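Local structure of spindle assembly abnormal protein 6 (Caenorhabditis elegans, 3PYI) at residues 65-70 / 137-142; 36-41 / 99-104. The protein is the central scaffolding component of centrioles, ensuring their ninefold symmetry, represented here by the globular N-terminal domain that links its dimers into a ring. The protein carries 1 engineered substitution. All coordinates share one frame; numbering follows the deposited sequence. Where two conformers were deposited one is given.

Of the four segments, 36-41 on strand 29-44 comes first; 65-70 follows on strand 66-71, then 99-104, which begins on the last turn of helix 92-100 and runs on beyond it, and last 137-142, which begins on strand 133-139. The segments alternate, so the two contacts cross rather than nest. Contact 2 closes a 57-residue loop by bringing 99-104 back to strand 29-44. Contact 1 closes a 66-residue loop, which holds both helices and the unmodelled residues 108-129, by joining strands 66-71 and 133-139. Their centres lie about 17 Å apart on opposite sides of the chain's centre, yet they meet: Ile137 CD1 packs 3.9 Å from Val36 CG2.

Contact 1: 65-70 / 137-142; sequences FLFSET and IILDAE
Leu139 pushes one methyl into the notch beside the rings of Phe65 and Phe67, in the core of the beta sandwich. The backbones stay far apart, the nearest CA pair, Phe65 and Leu139, being 9.6 Å from each other; the side chains alone bridge strands 66-71 and 133-139, which are not neighbours in the sheet. Leu139 CD2 is the bump: it lies 3.5 Å from Phe67 CZ and 3.8 Å from Phe65 CE1, meeting both rings obliquely. Its twin, CD1, lies in the plane of the Phe65 ring, at the edge, 4.0 Å from CE1. One wall of the notch is set by the packing of the rings on each other: Phe67 CE2 stands 3.8 Å above one face of the Phe65 ring, offset toward the rim. Phe65 holds CG trans to its own nitrogen (chi1 -163°), which carries the ring out to the opposing strand. There its far corner, CZ, comes 4.0 Å from CG2 of Ile137, which approaches the ring edge from the opposite direction. Around this cluster, Cys146 packs on both Phe67 and Leu139, Ile57 borders both phenylalanines and Ile137, and Leu18 touches Ile137 and Leu139. Arg59 makes a cation-pi contact with Phe65. Putting an alanine in place of Leu139 would probably leave a gap beside the two rings, with Phe67 CZ losing its methyl neighbour. With four buried apolar side chains meeting and no polar bond between the segments, cohesion here rests on close fit and exclusion of water.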
loop_
_atom_site.group_PDB
_atom_site.type_symbol
_atom_site.label_atom_id
_atom_site.label_comp_id
_atom_site.label_asym_id
_atom_site.label_seq_id
_atom_site.Cartn_x
_atom_site.Cartn_y
_atom_site.Cartn_z
ATOM N N PHE A 65 3.034 10.072 -27.314
ATOM C CA PHE A 65 2.628 9.857 -25.927
ATOM C C PHE A 65 1.122 10.113 -25.753
ATOM O O PHE A 65 0.696 11.187 -25.331
ATOM C CB PHE A 65 3.454 10.719 -24.969
ATOM C CG PHE A 65 3.385 10.266 -23.539
ATOM C CD1 PHE A 65 4.285 9.337 -23.054
ATOM C CD2 PHE A 65 2.406 10.758 -22.679
ATOM C CE1 PHE A 65 4.220 8.911 -21.741
ATOM C CE2 PHE A 65 2.342 10.344 -21.369
ATOM C CZ PHE A 65 3.245 9.415 -20.895
ATOM N N LEU A 66 0.327 9.104 -26.094
ATOM C CA LEU A 66 -1.128 9.190 -26.033
ATOM C C LEU A 66 -1.668 7.870 -25.532
ATOM O O LEU A 66 -1.646 6.874 -26.259
ATOM C CB LEU A 66 -1.699 9.468 -27.420
ATOM C CG LEU A 66 -1.884 10.939 -27.768
ATOM C CD1 LEU A 66 -1.999 11.128 -29.278
ATOM C CD2 LEU A 66 -3.116 11.466 -27.046
ATOM N N PHE A 67 -2.141 7.857 -24.287
ATOM C CA PHE A 67 -2.583 6.621 -23.675
ATOM C C PHE A 67 -3.945 6.793 -23.021
ATOM O O PHE A 67 -4.242 7.843 -22.443
ATOM C CB PHE A 67 -1.558 6.133 -22.637
ATOM C CG PHE A 67 -0.228 5.801 -23.220
ATOM C CD1 PHE A 67 0.046 4.519 -23.664
ATOM C CD2 PHE A 67 0.759 6.772 -23.329
ATOM C CE1 PHE A 67 1.274 4.209 -24.209
ATOM C CE2 PHE A 67 1.990 6.467 -23.878
ATOM C CZ PHE A 67 2.246 5.183 -24.320
ATOM N N SER A 68 -4.776 5.761 -23.112
ATOM C CA SER A 68 -6.060 5.789 -22.429
ATOM C C SER A 68 -6.502 4.406 -21.988
ATOM O O SER A 68 -6.012 3.383 -22.471
ATOM C CB SER A 68 -7.144 6.389 -23.336
ATOM O OG SER A 68 -7.473 5.486 -24.375
ATOM N N GLU A 69 -7.453 4.398 -21.067
ATOM C CA GLU A 69 -8.154 3.186 -20.681
ATOM C C GLU A 69 -9.561 3.570 -20.281
ATOM O O GLU A 69 -9.799 4.661 -19.742
ATOM C CB GLU A 69 -7.449 2.492 -19.506
ATOM C CG GLU A 69 -8.215 1.290 -18.910
ATOM C CD GLU A 69 -8.469 0.173 -19.918
ATOM O OE1 GLU A 69 -8.874 0.462 -21.068
ATOM O OE2 GLU A 69 -8.274 -1.005 -19.552
ATOM N N THR A 70 -10.505 2.686 -20.567
ATOM C CA THR A 70 -11.864 2.891 -20.105
ATOM C C THR A 70 -12.228 1.787 -19.127
ATOM O O THR A 70 -12.025 0.597 -19.391
ATOM C CB THR A 70 -12.896 2.937 -21.257
ATOM O OG1 THR A 70 -13.078 1.622 -21.795
ATOM C CG2 THR A 70 -12.435 3.888 -22.356
ATOM N N ILE A 137 4.359 7.240 -14.015
ATOM C CA ILE A 137 3.948 6.684 -15.290
ATOM C C ILE A 137 5.056 5.802 -15.810
ATOM O O ILE A 137 6.183 6.245 -15.989
ATOM C CB ILE A 137 3.597 7.758 -16.308
ATOM C CG1 ILE A 137 2.316 8.477 -15.865
ATOM C CG2 ILE A 137 3.369 7.118 -17.677
ATOM C CD1 ILE A 137 1.982 9.688 -16.700
ATOM N N ILE A 138 4.746 4.537 -16.039
ATOM C CA ILE A 138 5.775 3.607 -16.485
ATOM C C ILE A 138 5.496 3.132 -17.902
ATOM O O ILE A 138 4.469 2.502 -18.158
ATOM C CB ILE A 138 5.861 2.392 -15.548
ATOM C CG1 ILE A 138 5.898 2.863 -14.088
ATOM C CG2 ILE A 138 7.084 1.552 -15.900
ATOM C CD1 ILE A 138 5.768 1.747 -13.069
ATOM N N LEU A 139 6.409 3.441 -18.823
ATOM C CA LEU A 139 6.230 3.053 -20.218
ATOM C C LEU A 139 6.759 1.667 -20.536
ATOM O O LEU A 139 7.773 1.218 -19.987
ATOM C CB LEU A 139 6.917 4.029 -21.167
ATOM C CG LEU A 139 6.267 5.391 -21.355
ATOM C CD1 LEU A 139 7.170 6.277 -22.216
ATOM C CD2 LEU A 139 4.898 5.227 -21.979
ATOM N N ASP A 140 6.046 1.011 -21.444
ATOM C CA ASP A 140 6.522 -0.161 -22.159
ATOM C C ASP A 140 7.767 0.262 -22.927
ATOM O O ASP A 140 7.911 1.439 -23.263
ATOM C CB ASP A 140 5.451 -0.572 -23.178
ATOM C CG ASP A 140 5.286 -2.063 -23.284
ATOM O OD1 ASP A 140 6.197 -2.791 -22.839
ATOM O OD2 ASP A 140 4.244 -2.507 -23.807
ATOM N N ALA A 141 8.653 -0.683 -23.240
ATOM C CA ALA A 141 9.823 -0.357 -24.053
ATOM C C ALA A 141 9.397 0.106 -25.445
ATOM O O ALA A 141 10.016 0.988 -26.035
ATOM C CB ALA A 141 10.770 -1.547 -24.150
ATOM N N GLU A 142 8.329 -0.486 -25.967
ATOM C CA GLU A 142 7.827 -0.125 -27.289
ATOM C C GLU A 142 6.741 0.948 -27.231
ATOM O O GLU A 142 6.208 1.352 -28.261
ATOM C CB GLU A 142 7.268 -1.353 -28.005
ATOM C CG GLU A 142 8.245 -2.495 -28.135
ATOM C CD GLU A 142 7.620 -3.709 -28.780
ATOM O OE1 GLU A 142 6.912 -3.538 -29.792
ATOM O OE2 GLU A 142 7.835 -4.833 -28.279
#

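Contact 2: 36-41 / 99-104; sequences VKLKIS and HLLCKN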
loop_
_atom_site.group_PDB
_atom_site.type_symbol
_atom_site.label_atom_id
_atom_site.label_comp_id
_atom_site.label_asym_id
_atom_site.label_seq_id
_atom_site.Cartn_x
_atom_site.Cartn_y
_atom_site.Cartn_z
ATOM N N VAL A 36 2.456 16.127 -17.399
ATOM C CA VAL A 36 1.554 15.311 -18.199
ATOM C C VAL A 36 0.142 15.860 -18.080
ATOM O O VAL A 36 -0.276 16.277 -16.999
ATOM C CB VAL A 36 1.560 13.854 -17.722
ATOM C CG1 VAL A 36 0.589 13.026 -18.536
ATOM C CG2 VAL A 36 2.943 13.279 -17.827
ATOM N N LYS A 37 -0.594 15.882 -19.186
ATOM C CA LYS A 37 -2.005 16.214 -19.092
ATOM C C LYS A 37 -2.811 14.952 -18.782
ATOM O O LYS A 37 -2.742 13.958 -19.514
ATOM C CB LYS A 37 -2.522 16.898 -20.366
ATOM C CG LYS A 37 -3.911 17.525 -20.185
ATOM C CD LYS A 37 -4.317 18.411 -21.366
ATOM C CE LYS A 37 -4.824 17.585 -22.537
ATOM N NZ LYS A 37 -5.115 18.428 -23.736
ATOM N N LEU A 38 -3.560 15.002 -17.688
ATOM C CA LEU A 38 -4.460 13.918 -17.328
ATOM C C LEU A 38 -5.918 14.344 -17.513
ATOM O O LEU A 38 -6.346 15.379 -17.006
ATOM C CB LEU A 38 -4.225 13.469 -15.882
ATOM C CG LEU A 38 -5.318 12.527 -15.327
ATOM C CD1 LEU A 38 -5.340 11.222 -16.100
ATOM C CD2 LEU A 38 -5.145 12.251 -13.839
ATOM N N LYS A 39 -6.667 13.548 -18.260
ATOM C CA LYS A 39 -8.097 13.792 -18.423
ATOM C C LYS A 39 -8.878 12.597 -17.928
ATOM O O LYS A 39 -8.597 11.471 -18.319
ATOM C CB LYS A 39 -8.453 14.072 -19.889
ATOM C CG LYS A 39 -7.986 15.438 -20.401
ATOM C CD LYS A 39 -8.306 15.623 -21.881
ATOM C CE LYS A 39 -9.792 15.416 -22.154
ATOM N NZ LYS A 39 -10.149 15.618 -23.593
ATOM N N ILE A 40 -9.857 12.855 -17.067
ATOM C CA ILE A 40 -10.798 11.838 -16.618
ATOM C C ILE A 40 -12.205 12.256 -17.020
ATOM O O ILE A 40 -12.618 13.393 -16.784
ATOM C CB ILE A 40 -10.758 11.675 -15.096
ATOM C CG1 ILE A 40 -9.311 11.480 -14.624
ATOM C CG2 ILE A 40 -11.626 10.498 -14.678
ATOM C CD1 ILE A 40 -9.141 11.593 -13.109
ATOM N N SER A 41 -12.937 11.350 -17.647
ATOM C CA SER A 41 -14.301 11.668 -18.038
ATOM C C SER A 41 -15.212 10.464 -17.817
ATOM O O SER A 41 -14.725 9.349 -17.598
ATOM C CB SER A 41 -14.345 12.156 -19.497
ATOM O OG SER A 41 -13.815 11.184 -20.381
ATOM N N HIS A 99 -9.743 14.467 -3.360
ATOM C CA HIS A 99 -8.868 14.193 -2.220
ATOM C C HIS A 99 -7.450 13.775 -2.579
ATOM O O HIS A 99 -6.579 13.761 -1.719
ATOM C CB HIS A 99 -9.490 13.129 -1.308
ATOM C CG HIS A 99 -10.753 13.572 -0.645
ATOM N ND1 HIS A 99 -10.762 14.401 0.456
ATOM C CD2 HIS A 99 -12.050 13.308 -0.930
ATOM C CE1 HIS A 99 -12.010 14.630 0.820
ATOM N NE2 HIS A 99 -12.811 13.976 -0.004
ATOM N N LEU A 100 -7.212 13.427 -3.835
ATOM C CA LEU A 100 -5.897 12.932 -4.207
ATOM C C LEU A 100 -5.224 13.783 -5.277
ATOM O O LEU A 100 -4.014 13.958 -5.248
ATOM C CB LEU A 100 -5.971 11.461 -4.622
ATOM C CG LEU A 100 -6.349 10.470 -3.512
ATOM C CD1 LEU A 100 -6.419 9.070 -4.061
ATOM C CD2 LEU A 100 -5.344 10.520 -2.362
ATOM N N LEU A 101 -6.010 14.343 -6.196
ATOM C CA LEU A 101 -5.432 15.166 -7.258
ATOM C C LEU A 101 -5.620 16.658 -7.003
ATOM O O LEU A 101 -5.175 17.488 -7.790
ATOM C CB LEU A 101 -6.022 14.784 -8.612
ATOM C CG LEU A 101 -5.835 13.335 -9.063
ATOM C CD1 LEU A 101 -6.514 13.125 -10.404
ATOM C CD2 LEU A 101 -4.365 12.967 -9.140
ATOM N N CYS A 102 -6.273 16.984 -5.891
ATOM C CA CYS A 102 -6.614 18.363 -5.545
ATOM C C CYS A 102 -5.420 19.141 -5.004
ATOM O O CYS A 102 -4.478 18.558 -4.469
ATOM C CB CYS A 102 -7.710 18.363 -4.481
ATOM S SG CYS A 102 -7.220 17.465 -2.968
ATOM N N LYS A 103 -5.479 20.464 -5.135
ATOM C CA LYS A 103 -4.457 21.349 -4.580
ATOM C C LYS A 103 -4.820 21.744 -3.152
ATOM O O LYS A 103 -5.906 22.270 -2.903
ATOM C CB LYS A 103 -4.316 22.612 -5.436
ATOM C CG LYS A 103 -3.886 22.372 -6.877
ATOM C CD LYS A 103 -3.625 23.694 -7.599
ATOM C CE LYS A 103 -3.068 23.476 -9.002
ATOM N NZ LYS A 103 -2.671 24.755 -9.660
ATOM N N ASN A 104 -3.915 21.491 -2.212
ATOM C CA ASN A 104 -4.162 21.855 -0.822
ATOM C C ASN A 104 -3.956 23.350 -0.569
ATOM O O ASN A 104 -3.209 24.012 -1.292
ATOM C CB ASN A 104 -3.319 21.000 0.133
ATOM C CG ASN A 104 -3.982 19.664 0.466
ATOM O OD1 ASN A 104 -4.894 19.211 -0.235
ATOM N ND2 ASN A 104 -3.528 19.031 1.544
#
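Segment 36-41 of strand 29-44 runs extended past 99-104, and the two backbones come closest at Leu38 and Leu101, whose CA atoms are 10.2 Å apart. Here the chain at and just beyond the end of helix 92-100 packs on the sheet of the SAS-6 N-terminal domain, an alpha-beta fold built on a beta sandwich and grouped with the XRCC4 N-terminal clan. Strand alternation sends both Leu38 and Ile40 toward 99-104, with Lys39 between them turned elsewhere. One side chain answers from the opposing segment: Leu101, with CG opposite its carbonyl carbon (chi1 -59°), extends CD1 toward the strand. That methyl serves both partners. Leu38 meets it at about a right angle, its CD2 lying 3.8 Å from Leu101 CD1. The patch is small, burying 78 Å² in all, but all three touching residues are buried and neighbouring side chains enlarge it. Ile96 of the helix touches both Ile40 and Leu101; Phe10 and Leu150 also pack on Leu101, and Phe148, Leu14 and Ile57 on Leu38. A bound tetraethylene glycol, probably from the crystallisation liquor, lies about 5 Å from the Leu101 side chain. Just before Leu101 in the chain, His99 and Leu100 pack on Pro155 and Ile156 of the second subunit, so this region faces both its own sheet and that subunit, consistent with the role of the domain in linking SAS-6 dimers into the ring. Ile40 completes the contact tip to tip, its CD1 4.1 Å from Leu101 CD1.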